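Long-range contacts in putative GH105 family protein (Salmonella enterica subsp. enterica serovar Paratyphi A, PDB 3QWT), which probably acts as a glycoside hydrolase of family GH105 built on an alpha/alpha toroid, although its function and natural substrate have not been established: residues 103-108 against 156-161; 109-114 against 135-140; 118-123 against 178-183. One frame throughout, in Å; residues are numbered along the deposited sequence.

Overall arrangement
The three contacts run from loops beside the helices of the toroid into its helical packing, and their chemistry changes on the way. Contact 1 is partly buried and joins two loops through an amide and a leucine. Contact 2, its centre about 10 Å away and nested inside the loop that contact 1 closes, buries the continuation of the same linker against tryptophans of helix 131-143. Backbone bonding of V109 with I156, and the hydroxyl of T111 with the carbonyl of T106, tie the two together; both touch the second subunit. Contact 3, buried between helices 114-125 and 170-184, touches no other chain and alone has a salt bridge across it. A138 of contact 2 packs on its helix 170-184.

Contact 1 (103-108 against 156-161)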
ATOM      1  N   GLY A 103     -34.076 -28.815  13.186  1.00 41.79           N
ATOM      2  CA  GLY A 103     -32.976 -28.735  14.132  1.00 41.09           C
ATOM      3  C   GLY A 103     -31.687 -29.311  13.572  1.00 38.13           C
ATOM      4  O   GLY A 103     -31.696 -30.210  12.729  1.00 34.81           O
ATOM      5  N   ALA A 104     -30.565 -28.794  14.045  1.00 37.57           N
ATOM      6  CA  ALA A 104     -29.274 -29.206  13.512  1.00 34.67           C
ATOM      7  C   ALA A 104     -29.017 -30.690  13.722  1.00 34.82           C
ATOM      8  O   ALA A 104     -29.273 -31.215  14.798  1.00 32.24           O
ATOM      9  CB  ALA A 104     -28.180 -28.405  14.159  1.00 32.98           C
ATOM     10  N   THR A 105     -28.507 -31.365  12.697  1.00 28.34           N
ATOM     11  CA  THR A 105     -27.946 -32.691  12.895  1.00 29.89           C
ATOM     12  C   THR A 105     -26.557 -32.588  13.523  1.00 35.51           C
ATOM     13  O   THR A 105     -26.031 -31.486  13.706  1.00 32.01           O
ATOM     14  CB  THR A 105     -27.798 -33.455  11.573  1.00 32.06           C
ATOM     15  OG1 THR A 105     -27.384 -34.795  11.856  1.00 39.62           O
ATOM     16  CG2 THR A 105     -26.743 -32.791  10.699  1.00 26.70           C
ATOM     17  N   THR A 106     -25.955 -33.737  13.830  1.00 32.83           N
ATOM     18  CA  THR A 106     -24.627 -33.763  14.430  1.00 24.64           C
ATOM     19  C   THR A 106     -23.534 -33.487  13.393  1.00 32.58           C
ATOM     20  O   THR A 106     -23.739 -33.712  12.211  1.00 37.20           O
ATOM     21  CB  THR A 106     -24.343 -35.103  15.159  1.00 37.83           C
ATOM     22  OG1 THR A 106     -24.637 -36.186  14.282  1.00 38.90           O
ATOM     23  CG2 THR A 106     -25.218 -35.225  16.424  1.00 33.66           C
ATOM     24  N   LYS A 107     -22.385 -32.997  13.856  1.00 31.72           N
ATOM     25  CA  LYS A 107     -21.314 -32.548  12.971  1.00 36.13           C
ATOM     26  C   LYS A 107     -20.302 -33.639  12.627  1.00 35.97           C
ATOM     27  O   LYS A 107     -19.816 -34.354  13.499  1.00 35.64           O
ATOM     28  CB  LYS A 107     -20.583 -31.348  13.582  1.00 31.24           C
ATOM     29  CG  LYS A 107     -21.465 -30.109  13.793  1.00 34.68           C
ATOM     30  CD  LYS A 107     -20.613 -28.880  14.150  1.00 29.73           C
ATOM     31  CE  LYS A 107     -21.481 -27.673  14.498  1.00 30.50           C
ATOM     32  NZ  LYS A 107     -22.177 -27.865  15.815  1.00 35.49           N
ATOM     33  N   ASN A 108     -19.986 -33.739  11.343  1.00 33.10           N
ATOM     34  CA  ASN A 108     -18.978 -34.671  10.852  1.00 36.78           C
ATOM     35  C   ASN A 108     -18.594 -34.327   9.417  1.00 36.72           C
ATOM     36  O   ASN A 108     -19.168 -33.412   8.820  1.00 37.29           O
ATOM     37  CB  ASN A 108     -19.483 -36.114  10.940  1.00 39.09           C
ATOM     38  CG  ASN A 108     -20.764 -36.330  10.161  1.00 42.12           C
ATOM     39  OD1 ASN A 108     -20.800 -36.171   8.934  1.00 40.45           O
ATOM     40  ND2 ASN A 108     -21.832 -36.703  10.870  1.00 44.18           N
ATOM     41  N   ILE A 156     -14.279 -38.581   9.768  1.00 40.81           N
ATOM     42  CA  ILE A 156     -15.282 -39.002  10.733  1.00 33.76           C
ATOM     43  C   ILE A 156     -16.702 -38.783  10.215  1.00 37.69           C
ATOM     44  O   ILE A 156     -17.043 -37.742   9.661  1.00 36.75           O
ATOM     45  CB  ILE A 156     -15.110 -38.338  12.115  1.00 35.97           C
ATOM     46  CG1 ILE A 156     -16.118 -38.926  13.110  1.00 31.53           C
ATOM     47  CG2 ILE A 156     -15.314 -36.849  12.021  1.00 39.07           C
ATOM     48  CD1 ILE A 156     -15.991 -38.352  14.505  1.00 30.57           C
ATOM     49  N   THR A 157     -17.535 -39.781  10.449  1.00 32.31           N
ATOM     50  CA  THR A 157     -18.816 -39.908   9.785  1.00 37.69           C
ATOM     51  C   THR A 157     -19.983 -39.939  10.789  1.00 42.22           C
ATOM     52  O   THR A 157     -19.757 -39.935  11.998  1.00 47.52           O
ATOM     53  CB  THR A 157     -18.731 -41.174   8.922  1.00 42.17           C
ATOM     54  OG1 THR A 157     -18.198 -40.813   7.642  1.00 51.95           O
ATOM     55  CG2 THR A 157     -20.043 -41.896   8.781  1.00 42.24           C
ATOM     56  N   LEU A 158     -21.223 -39.927  10.302  1.00 42.46           N
ATOM     57  CA  LEU A 158     -22.376 -40.095  11.187  1.00 42.37           C
ATOM     58  C   LEU A 158     -22.248 -41.415  11.936  1.00 46.40           C
ATOM     59  O   LEU A 158     -22.626 -41.519  13.110  1.00 47.48           O
ATOM     60  CB  LEU A 158     -23.687 -40.098  10.393  1.00 38.41           C
ATOM     61  CG  LEU A 158     -24.377 -38.771  10.066  1.00 44.17           C
ATOM     62  CD1 LEU A 158     -25.396 -38.962   8.957  1.00 38.57           C
ATOM     63  CD2 LEU A 158     -25.057 -38.181  11.304  1.00 41.10           C
ATOM     64  N   ALA A 159     -21.695 -42.411  11.241  1.00 38.61           N
ATOM     65  CA  ALA A 159     -21.732 -43.806  11.681  1.00 44.09           C
ATOM     66  C   ALA A 159     -20.446 -44.378  12.296  1.00 46.21           C
ATOM     67  O   ALA A 159     -20.503 -45.310  13.097  1.00 55.36           O
ATOM     68  CB  ALA A 159     -22.179 -44.693  10.532  1.00 52.71           C
ATOM     69  N   GLU A 160     -19.296 -43.836  11.915  1.00 40.41           N
ATOM     70  CA  GLU A 160     -18.018 -44.386  12.358  1.00 36.48           C
ATOM     71  C   GLU A 160     -17.024 -43.292  12.705  1.00 41.50           C
ATOM     72  O   GLU A 160     -16.995 -42.241  12.053  1.00 36.47           O
ATOM     73  CB  GLU A 160     -17.403 -45.235  11.247  1.00 30.16           C
ATOM     74  CG  GLU A 160     -18.312 -46.340  10.709  1.00 45.69           C
ATOM     75  CD  GLU A 160     -17.576 -47.280   9.740  1.00 59.88           C
ATOM     76  OE1 GLU A 160     -16.659 -48.010  10.201  1.00 65.54           O
ATOM     77  OE2 GLU A 160     -17.912 -47.283   8.528  1.00 53.31           O
ATOM     78  N   GLU A 161     -16.193 -43.548  13.713  1.00 40.64           N
ATOM     79  CA  GLU A 161     -15.059 -42.679  13.980  1.00 41.30           C
ATOM     80  C   GLU A 161     -14.076 -42.668  12.808  1.00 42.54           C
ATOM     81  O   GLU A 161     -13.669 -41.587  12.335  1.00 33.03           O
ATOM     82  CB  GLU A 161     -14.338 -43.089  15.259  1.00 46.71           C
ATOM     83  CG  GLU A 161     -15.019 -42.609  16.518  1.00 58.59           C
ATOM     84  CD  GLU A 161     -14.151 -42.787  17.750  1.00 67.35           C
ATOM     85  OE1 GLU A 161     -12.915 -42.930  17.595  1.00 63.20           O
ATOM     86  OE2 GLU A 161     -14.709 -42.782  18.874  1.00 72.78           O
TER
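N108 and L158 bring together two loops at one end of the alpha/alpha toroid: the linker from helix 86-102 to helix 114-125, and the long connection that follows helix 131-143. The CB of N108 rests on the carbonyl oxygen of I156, with 3.2 Å between N108 CB and I156 O, and its amide then reaches over the peptide toward L158. N108 ND2 lies 3.4 Å from L158 CG, and also 3.3 Å from L158 N, but these two nitrogens are both donors and form no bond. With chi1 at 58° and chi2 at 62°, the amide is turned so that OD1 accepts from the backbone N of T111, in the turn that leads to the next helix of the toroid. An asparagine suits this place because it fixes that turn with one end of its amide and packs with the other. T157 N is bonded to E160 O (3.0 Å), closing the 156-161 loop on itself. L158 extends its CD2 toward the threonines of the linker: L158 CD2 sits 3.6 Å from T106 OG1, a hydroxyl whose polar partner is R55 NH2, and more loosely meets T105 OG1. A glycerol, probably from the crystallisation liquor, lies near T105.

Contact 2 (109-114 against 135-140); sequences VNTMAP and ETWAEW
M112 and W137 have the closest CA atoms, 7.2 Å apart, where a type I turn from N110 to A113, closed by A113 N bonding to N110 O, passes the side of helix 131-143. T111 OG1 comes to the edge of the W137 indole, near the ring plane, 3.2 Å from W137 CZ3 and 3.3 Å from W137 CH2. This hydroxyl is held by T106 O in the preceding part of the linker, while W65 NE1 takes up the carbonyl of T111, so threonine offers a polar group already engaged and a compact surface to the rim of the indole. The turn belongs to a loop joining successive helices of the alpha/alpha toroid and runs directly into helix 114-125; the tryptophans, one helical turn apart, reach out from the helix after that one. M112, present as selenomethionine, goes between them. Its CG is anti to the backbone N (chi1 174°), and the chain then bends at both later torsions (76° and 59°), folding the selenium back along W137: M112 SE is 4.0 Å from W137 CB. The flexible chain of a methionine can follow the side of W137, though the modelled methyl comes implausibly near W140 and its exact place is doubtful. W140 too presents its edge to the linker, with V109 N 4.0 Å from W140 CH2. W137 NE1 turns outward to bond the C-terminal carboxylate of F381 of the second subunit, and K107 makes a cation-pi contact with the same indole.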
ATOM      1  N   VAL A 109     -17.645 -35.075   8.855  1.00 38.66           N
ATOM      2  CA  VAL A 109     -17.107 -34.754   7.534  1.00 29.57           C
ATOM      3  C   VAL A 109     -18.227 -34.620   6.507  1.00 31.36           C
ATOM      4  O   VAL A 109     -18.167 -33.765   5.631  1.00 29.84           O
ATOM      5  CB  VAL A 109     -16.038 -35.775   7.071  1.00 30.16           C
ATOM      6  CG1 VAL A 109     -16.660 -37.145   6.764  1.00 34.51           C
ATOM      7  CG2 VAL A 109     -15.296 -35.255   5.851  1.00 24.36           C
ATOM      8  N   ASN A 110     -19.260 -35.452   6.644  1.00 32.40           N
ATOM      9  CA  ASN A 110     -20.361 -35.508   5.664  1.00 32.25           C
ATOM     10  C   ASN A 110     -21.502 -34.513   5.846  1.00 33.72           C
ATOM     11  O   ASN A 110     -21.963 -33.896   4.881  1.00 34.86           O
ATOM     12  CB  ASN A 110     -20.929 -36.917   5.571  1.00 24.11           C
ATOM     13  CG  ASN A 110     -19.932 -37.900   4.954  1.00 33.37           C
ATOM     14  OD1 ASN A 110     -19.129 -37.520   4.107  1.00 27.85           O
ATOM     15  ND2 ASN A 110     -19.984 -39.160   5.385  1.00 28.53           N
ATOM     16  N   THR A 111     -21.968 -34.351   7.073  1.00 28.79           N
ATOM     17  CA  THR A 111     -23.050 -33.398   7.311  1.00 23.05           C
ATOM     18  C   THR A 111     -22.604 -31.935   7.055  1.00 27.70           C
ATOM     19  O   THR A 111     -23.424 -31.011   7.028  1.00 26.81           O
ATOM     20  CB  THR A 111     -23.617 -33.568   8.724  1.00 24.07           C
ATOM     21  OG1 THR A 111     -22.572 -33.375   9.687  1.00 30.12           O
ATOM     22  CG2 THR A 111     -24.237 -34.979   8.898  1.00 23.78           C
HETATM   23  N   MSE A 112     -21.307 -31.750   6.836  1.00 33.77           N
HETATM   24  CA  MSE A 112     -20.718 -30.444   6.499  1.00 32.52           C
HETATM   25  C   MSE A 112     -21.063 -29.998   5.076  1.00 30.02           C
HETATM   26  O   MSE A 112     -21.272 -28.806   4.823  1.00 32.32           O
HETATM   27  CB  MSE A 112     -19.183 -30.511   6.675  1.00 31.59           C
HETATM   28  CG  MSE A 112     -18.402 -29.274   6.226  1.00 29.01           C
HETATM   29 SE   MSE A 112     -18.543 -27.748   7.488  0.71 49.43          SE
HETATM   30  CE  MSE A 112     -17.825 -28.601   9.032  1.00 25.71           C
ATOM     31  N   ALA A 113     -21.129 -30.963   4.159  1.00 24.77           N
ATOM     32  CA  ALA A 113     -21.262 -30.680   2.716  1.00 21.39           C
ATOM     33  C   ALA A 113     -22.286 -29.622   2.340  1.00 26.01           C
ATOM     34  O   ALA A 113     -21.996 -28.756   1.517  1.00 30.67           O
ATOM     35  CB  ALA A 113     -21.523 -31.969   1.936  1.00 28.47           C
ATOM     36  N   PRO A 114     -23.489 -29.673   2.939  1.00 22.53           N
ATOM     37  CA  PRO A 114     -24.470 -28.652   2.541  1.00 26.69           C
ATOM     38  C   PRO A 114     -24.034 -27.194   2.802  1.00 28.13           C
ATOM     39  O   PRO A 114     -24.614 -26.273   2.233  1.00 24.17           O
ATOM     40  CB  PRO A 114     -25.707 -29.008   3.377  1.00 27.88           C
ATOM     41  CG  PRO A 114     -25.586 -30.516   3.561  1.00 27.32           C
ATOM     42  CD  PRO A 114     -24.103 -30.765   3.724  1.00 23.98           C
ATOM     43  N   GLU A 135     -20.580 -19.847  10.577  1.00 20.82           N
ATOM     44  CA  GLU A 135     -19.506 -19.652  11.549  1.00 31.53           C
ATOM     45  C   GLU A 135     -19.349 -20.870  12.442  1.00 29.42           C
ATOM     46  O   GLU A 135     -18.244 -21.324  12.703  1.00 31.16           O
ATOM     47  CB  GLU A 135     -19.738 -18.411  12.432  1.00 25.93           C
ATOM     48  CG  GLU A 135     -19.705 -17.111  11.681  1.00 31.87           C
ATOM     49  CD  GLU A 135     -19.743 -15.909  12.601  1.00 43.54           C
ATOM     50  OE1 GLU A 135     -20.327 -16.020  13.704  1.00 43.24           O
ATOM     51  OE2 GLU A 135     -19.184 -14.858  12.220  1.00 52.32           O
ATOM     52  N   THR A 136     -20.461 -21.385  12.939  1.00 30.21           N
ATOM     53  CA  THR A 136     -20.358 -22.469  13.894  1.00 30.88           C
ATOM     54  C   THR A 136     -19.700 -23.710  13.284  1.00 26.61           C
ATOM     55  O   THR A 136     -18.775 -24.275  13.877  1.00 26.15           O
ATOM     56  CB  THR A 136     -21.690 -22.806  14.496  1.00 33.72           C
ATOM     57  OG1 THR A 136     -22.268 -21.606  15.036  1.00 35.88           O
ATOM     58  CG2 THR A 136     -21.495 -23.827  15.599  1.00 36.25           C
ATOM     59  N   TRP A 137     -20.137 -24.090  12.085  1.00 22.99           N
ATOM     60  CA  TRP A 137     -19.659 -25.320  11.455  1.00 30.15           C
ATOM     61  C   TRP A 137     -18.235 -25.190  10.912  1.00 32.04           C
ATOM     62  O   TRP A 137     -17.441 -26.127  11.003  1.00 32.06           O
ATOM     63  CB  TRP A 137     -20.624 -25.777  10.349  1.00 28.11           C
ATOM     64  CG  TRP A 137     -21.888 -26.487  10.849  1.00 27.09           C
ATOM     65  CD1 TRP A 137     -22.938 -25.924  11.508  1.00 20.73           C
ATOM     66  CD2 TRP A 137     -22.221 -27.865  10.676  1.00 27.16           C
ATOM     67  NE1 TRP A 137     -23.905 -26.864  11.756  1.00 27.17           N
ATOM     68  CE2 TRP A 137     -23.482 -28.070  11.267  1.00 26.84           C
ATOM     69  CE3 TRP A 137     -21.574 -28.954  10.072  1.00 32.00           C
ATOM     70  CZ2 TRP A 137     -24.104 -29.308  11.285  1.00 31.30           C
ATOM     71  CZ3 TRP A 137     -22.199 -30.193  10.093  1.00 30.80           C
ATOM     72  CH2 TRP A 137     -23.449 -30.360  10.695  1.00 34.69           C
ATOM     73  N   ALA A 138     -17.911 -24.036  10.338  1.00 29.88           N
ATOM     74  CA  ALA A 138     -16.536 -23.808   9.902  1.00 32.37           C
ATOM     75  C   ALA A 138     -15.616 -23.786  11.121  1.00 31.50           C
ATOM     76  O   ALA A 138     -14.530 -24.359  11.095  1.00 33.68           O
ATOM     77  CB  ALA A 138     -16.403 -22.513   9.102  1.00 24.85           C
ATOM     78  N   GLU A 139     -16.051 -23.123  12.188  1.00 27.70           N
ATOM     79  CA  GLU A 139     -15.247 -23.088  13.411  1.00 29.85           C
ATOM     80  C   GLU A 139     -15.027 -24.504  13.937  1.00 28.62           C
ATOM     81  O   GLU A 139     -13.943 -24.814  14.441  1.00 26.94           O
ATOM     82  CB  GLU A 139     -15.892 -22.218  14.495  1.00 29.48           C
ATOM     83  CG  GLU A 139     -15.522 -20.743  14.420  1.00 37.04           C
ATOM     84  CD  GLU A 139     -14.007 -20.509  14.542  1.00 43.76           C
ATOM     85  OE1 GLU A 139     -13.427 -20.839  15.606  1.00 46.74           O
ATOM     86  OE2 GLU A 139     -13.403 -20.000  13.566  1.00 34.00           O
ATOM     87  N   TRP A 140     -16.057 -25.354  13.822  1.00 24.95           N
ATOM     88  CA  TRP A 140     -15.939 -26.753  14.230  1.00 32.57           C
ATOM     89  C   TRP A 140     -14.901 -27.494  13.386  1.00 31.59           C
ATOM     90  O   TRP A 140     -14.065 -28.236  13.910  1.00 28.19           O
ATOM     91  CB  TRP A 140     -17.272 -27.474  14.096  1.00 32.66           C
ATOM     92  CG  TRP A 140     -17.142 -28.980  14.181  1.00 39.49           C
ATOM     93  CD1 TRP A 140     -17.142 -29.735  15.312  1.00 39.13           C
ATOM     94  CD2 TRP A 140     -16.990 -29.905  13.083  1.00 41.47           C
ATOM     95  NE1 TRP A 140     -17.003 -31.072  14.993  1.00 40.45           N
ATOM     96  CE2 TRP A 140     -16.909 -31.200  13.634  1.00 39.13           C
ATOM     97  CE3 TRP A 140     -16.926 -29.760  11.692  1.00 37.72           C
ATOM     98  CZ2 TRP A 140     -16.759 -32.348  12.844  1.00 41.92           C
ATOM     99  CZ3 TRP A 140     -16.771 -30.897  10.910  1.00 41.94           C
ATOM    100  CH2 TRP A 140     -16.690 -32.176  11.491  1.00 40.61           C
TER

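Contact 3 (118-123 against 178-183)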
ATOM      1  N   LEU A 118     -24.939 -23.278   1.191  1.00 26.87           N
ATOM      2  CA  LEU A 118     -25.435 -22.234   2.061  1.00 34.20           C
ATOM      3  C   LEU A 118     -24.522 -21.010   1.977  1.00 36.27           C
ATOM      4  O   LEU A 118     -24.990 -19.857   1.988  1.00 29.43           O
ATOM      5  CB  LEU A 118     -25.510 -22.728   3.503  1.00 22.88           C
ATOM      6  CG  LEU A 118     -26.282 -21.763   4.402  1.00 24.83           C
ATOM      7  CD1 LEU A 118     -27.766 -21.625   3.985  1.00 26.97           C
ATOM      8  CD2 LEU A 118     -26.136 -22.160   5.869  1.00 18.35           C
ATOM      9  N   ALA A 119     -23.221 -21.270   1.885  1.00 27.11           N
ATOM     10  CA  ALA A 119     -22.265 -20.177   1.789  1.00 31.76           C
ATOM     11  C   ALA A 119     -22.603 -19.319   0.584  1.00 30.62           C
ATOM     12  O   ALA A 119     -22.642 -18.100   0.683  1.00 31.23           O
ATOM     13  CB  ALA A 119     -20.808 -20.692   1.714  1.00 25.62           C
ATOM     14  N   TYR A 120     -22.868 -19.961  -0.547  1.00 30.29           N
ATOM     15  CA  TYR A 120     -23.212 -19.226  -1.752  1.00 29.00           C
ATOM     16  C   TYR A 120     -24.536 -18.482  -1.592  1.00 32.56           C
ATOM     17  O   TYR A 120     -24.702 -17.378  -2.094  1.00 34.13           O
ATOM     18  CB  TYR A 120     -23.300 -20.158  -2.951  1.00 24.76           C
ATOM     19  CG  TYR A 120     -21.985 -20.424  -3.639  1.00 31.93           C
ATOM     20  CD1 TYR A 120     -21.299 -21.631  -3.441  1.00 29.35           C
ATOM     21  CD2 TYR A 120     -21.418 -19.473  -4.484  1.00 30.85           C
ATOM     22  CE1 TYR A 120     -20.093 -21.884  -4.083  1.00 29.61           C
ATOM     23  CE2 TYR A 120     -20.211 -19.717  -5.125  1.00 32.02           C
ATOM     24  CZ  TYR A 120     -19.554 -20.927  -4.921  1.00 32.54           C
ATOM     25  OH  TYR A 120     -18.357 -21.176  -5.552  1.00 34.89           O
ATOM     26  N   ARG A 121     -25.486 -19.090  -0.900  1.00 30.47           N
ATOM     27  CA  ARG A 121     -26.772 -18.435  -0.728  1.00 28.91           C
ATOM     28  C   ARG A 121     -26.623 -17.233   0.203  1.00 27.58           C
ATOM     29  O   ARG A 121     -27.227 -16.189  -0.019  1.00 30.88           O
ATOM     30  CB  ARG A 121     -27.860 -19.413  -0.253  1.00 25.89           C
ATOM     31  CG  ARG A 121     -28.261 -20.471  -1.303  1.00 26.03           C
ATOM     32  CD  ARG A 121     -28.917 -19.847  -2.539  1.00 38.82           C
ATOM     33  NE  ARG A 121     -30.211 -19.225  -2.243  1.00 41.45           N
ATOM     34  CZ  ARG A 121     -30.594 -18.028  -2.679  1.00 40.36           C
ATOM     35  NH1 ARG A 121     -29.781 -17.307  -3.435  1.00 34.19           N
ATOM     36  NH2 ARG A 121     -31.789 -17.542  -2.346  1.00 38.48           N
ATOM     37  N   TYR A 122     -25.806 -17.372   1.236  1.00 31.43           N
ATOM     38  CA  TYR A 122     -25.553 -16.241   2.121  1.00 34.49           C
ATOM     39  C   TYR A 122     -24.861 -15.120   1.358  1.00 34.28           C
ATOM     40  O   TYR A 122     -25.166 -13.947   1.553  1.00 33.02           O
ATOM     41  CB  TYR A 122     -24.706 -16.649   3.324  1.00 32.36           C
ATOM     42  CG  TYR A 122     -24.347 -15.481   4.202  1.00 30.59           C
ATOM     43  CD1 TYR A 122     -25.327 -14.811   4.932  1.00 28.17           C
ATOM     44  CD2 TYR A 122     -23.038 -15.040   4.296  1.00 28.10           C
ATOM     45  CE1 TYR A 122     -25.012 -13.739   5.722  1.00 29.92           C
ATOM     46  CE2 TYR A 122     -22.708 -13.963   5.089  1.00 32.43           C
ATOM     47  CZ  TYR A 122     -23.699 -13.317   5.808  1.00 33.18           C
ATOM     48  OH  TYR A 122     -23.381 -12.240   6.611  1.00 33.90           O
ATOM     49  N   GLU A 123     -23.931 -15.490   0.483  1.00 34.02           N
ATOM     50  CA  GLU A 123     -23.222 -14.511  -0.334  1.00 27.57           C
ATOM     51  C   GLU A 123     -24.199 -13.631  -1.142  1.00 37.35           C
ATOM     52  O   GLU A 123     -24.049 -12.409  -1.167  1.00 34.49           O
ATOM     53  CB  GLU A 123     -22.251 -15.217  -1.273  1.00 28.91           C
ATOM     54  CG  GLU A 123     -21.452 -14.280  -2.158  1.00 37.20           C
ATOM     55  CD  GLU A 123     -20.347 -14.998  -2.920  1.00 46.53           C
ATOM     56  OE1 GLU A 123     -19.237 -14.442  -3.037  1.00 48.36           O
ATOM     57  OE2 GLU A 123     -20.589 -16.124  -3.402  1.00 47.28           O
ATOM     58  N   LEU A 178     -15.133 -25.468   3.510  1.00 31.21           N
ATOM     59  CA  LEU A 178     -14.326 -24.646   4.412  1.00 30.61           C
ATOM     60  C   LEU A 178     -13.603 -23.520   3.669  1.00 28.52           C
ATOM     61  O   LEU A 178     -13.624 -22.374   4.090  1.00 24.14           O
ATOM     62  CB  LEU A 178     -13.320 -25.501   5.175  1.00 22.40           C
ATOM     63  CG  LEU A 178     -12.354 -24.689   6.025  1.00 23.30           C
ATOM     64  CD1 LEU A 178     -13.089 -23.908   7.145  1.00 17.47           C
ATOM     65  CD2 LEU A 178     -11.311 -25.619   6.599  1.00 26.80           C
ATOM     66  N   ALA A 179     -12.967 -23.865   2.559  1.00 28.35           N
ATOM     67  CA  ALA A 179     -12.392 -22.888   1.644  1.00 23.78           C
ATOM     68  C   ALA A 179     -13.405 -21.810   1.237  1.00 18.84           C
ATOM     69  O   ALA A 179     -13.112 -20.617   1.278  1.00 26.14           O
ATOM     70  CB  ALA A 179     -11.880 -23.596   0.401  1.00 21.68           C
ATOM     71  N   LYS A 180     -14.596 -22.218   0.832  1.00 20.03           N
ATOM     72  CA  LYS A 180     -15.531 -21.231   0.310  1.00 23.17           C
ATOM     73  C   LYS A 180     -15.901 -20.255   1.428  1.00 28.79           C
ATOM     74  O   LYS A 180     -15.875 -19.029   1.242  1.00 27.54           O
ATOM     75  CB  LYS A 180     -16.763 -21.890  -0.307  1.00 26.95           C
ATOM     76  CG  LYS A 180     -17.914 -20.924  -0.605  1.00 28.84           C
ATOM     77  CD  LYS A 180     -17.515 -19.818  -1.566  1.00 24.51           C
ATOM     78  CE  LYS A 180     -18.743 -19.013  -2.028  1.00 34.82           C
ATOM     79  NZ  LYS A 180     -18.439 -17.843  -2.935  1.00 29.97           N
ATOM     80  N   ILE A 181     -16.187 -20.804   2.600  1.00 21.15           N
ATOM     81  CA  ILE A 181     -16.576 -19.980   3.738  1.00 23.62           C
ATOM     82  C   ILE A 181     -15.447 -19.031   4.132  1.00 27.90           C
ATOM     83  O   ILE A 181     -15.695 -17.880   4.484  1.00 29.31           O
ATOM     84  CB  ILE A 181     -16.992 -20.851   4.946  1.00 23.13           C
ATOM     85  CG1 ILE A 181     -18.217 -21.681   4.573  1.00 25.81           C
ATOM     86  CG2 ILE A 181     -17.315 -19.979   6.149  1.00 18.69           C
ATOM     87  CD1 ILE A 181     -18.763 -22.499   5.709  1.00 36.04           C
ATOM     88  N   GLY A 182     -14.211 -19.522   4.056  1.00 27.87           N
ATOM     89  CA  GLY A 182     -13.042 -18.735   4.401  1.00 27.95           C
ATOM     90  C   GLY A 182     -12.939 -17.508   3.510  1.00 33.64           C
ATOM     91  O   GLY A 182     -12.751 -16.385   3.981  1.00 30.13           O
ATOM     92  N   LYS A 183     -13.067 -17.725   2.208  1.00 32.41           N
ATOM     93  CA  LYS A 183     -13.131 -16.620   1.277  1.00 30.72           C
ATOM     94  C   LYS A 183     -14.321 -15.708   1.608  1.00 33.46           C
ATOM     95  O   LYS A 183     -14.162 -14.500   1.777  1.00 33.58           O
ATOM     96  CB  LYS A 183     -13.224 -17.157  -0.141  1.00 28.66           C
ATOM     97  CG  LYS A 183     -11.923 -17.781  -0.638  1.00 30.97           C
ATOM     98  CD  LYS A 183     -10.814 -16.704  -0.686  1.00 30.07           C
ATOM     99  CE  LYS A 183      -9.468 -17.254  -1.120  1.00 28.77           C
ATOM    100  NZ  LYS A 183      -8.535 -16.110  -1.393  1.00 33.48           N
TER
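K180 reaches from helix 170-184 to Y120 and E123 of helix 114-125, the two short segments running nearly parallel, 20° apart, with their axes 9.8 Å from each other. Helix 131-143 comes between them in the chain; such near-parallel neighbours are consistent with helices of the same layer in an alpha/alpha toroid, a fold made of repeated helical hairpins. The methyl of A119 is small enough to fit against both facing side chains: A119 CB lies 3.7 Å from K180 CG and 4.0 Å from I181 CG1. Backbone polar atoms are spent within each helix, as E123 N to A119 O (2.9 Å) illustrates, so the exchange across the interface is left to side chains. The lysine bends at chi2 (59°) and is extended beyond it, which carries its end across the tyrosine. K180 CE sits over the centre of one face of the Y120 ring, 3.5 Å from the ring centroid, in a CH-pi contact. The ammonium is displaced from that centre, 3.9 Å from K180 NZ to the Y120 centroid, giving an off-centre cation-pi interaction. Its firm acceptor is E123, whose extended side chain meets it almost at a right angle: K180 NZ donates to E123 OE2 at 2.8 Å, approaching 40° out of the carboxylate plane. On the far side of helix 114-125, R121 is satisfied separately by D93 and E124. K180 is buried, with L247 of helix 231-248 packed on it, and E123 supplies the opposite charge. A carboxylate and an aromatic face around one ammonium would together be expected to favour its protonated form, making this salt bridge a polar tie at the rim of the interface, beside the apolar A119-I181 pair.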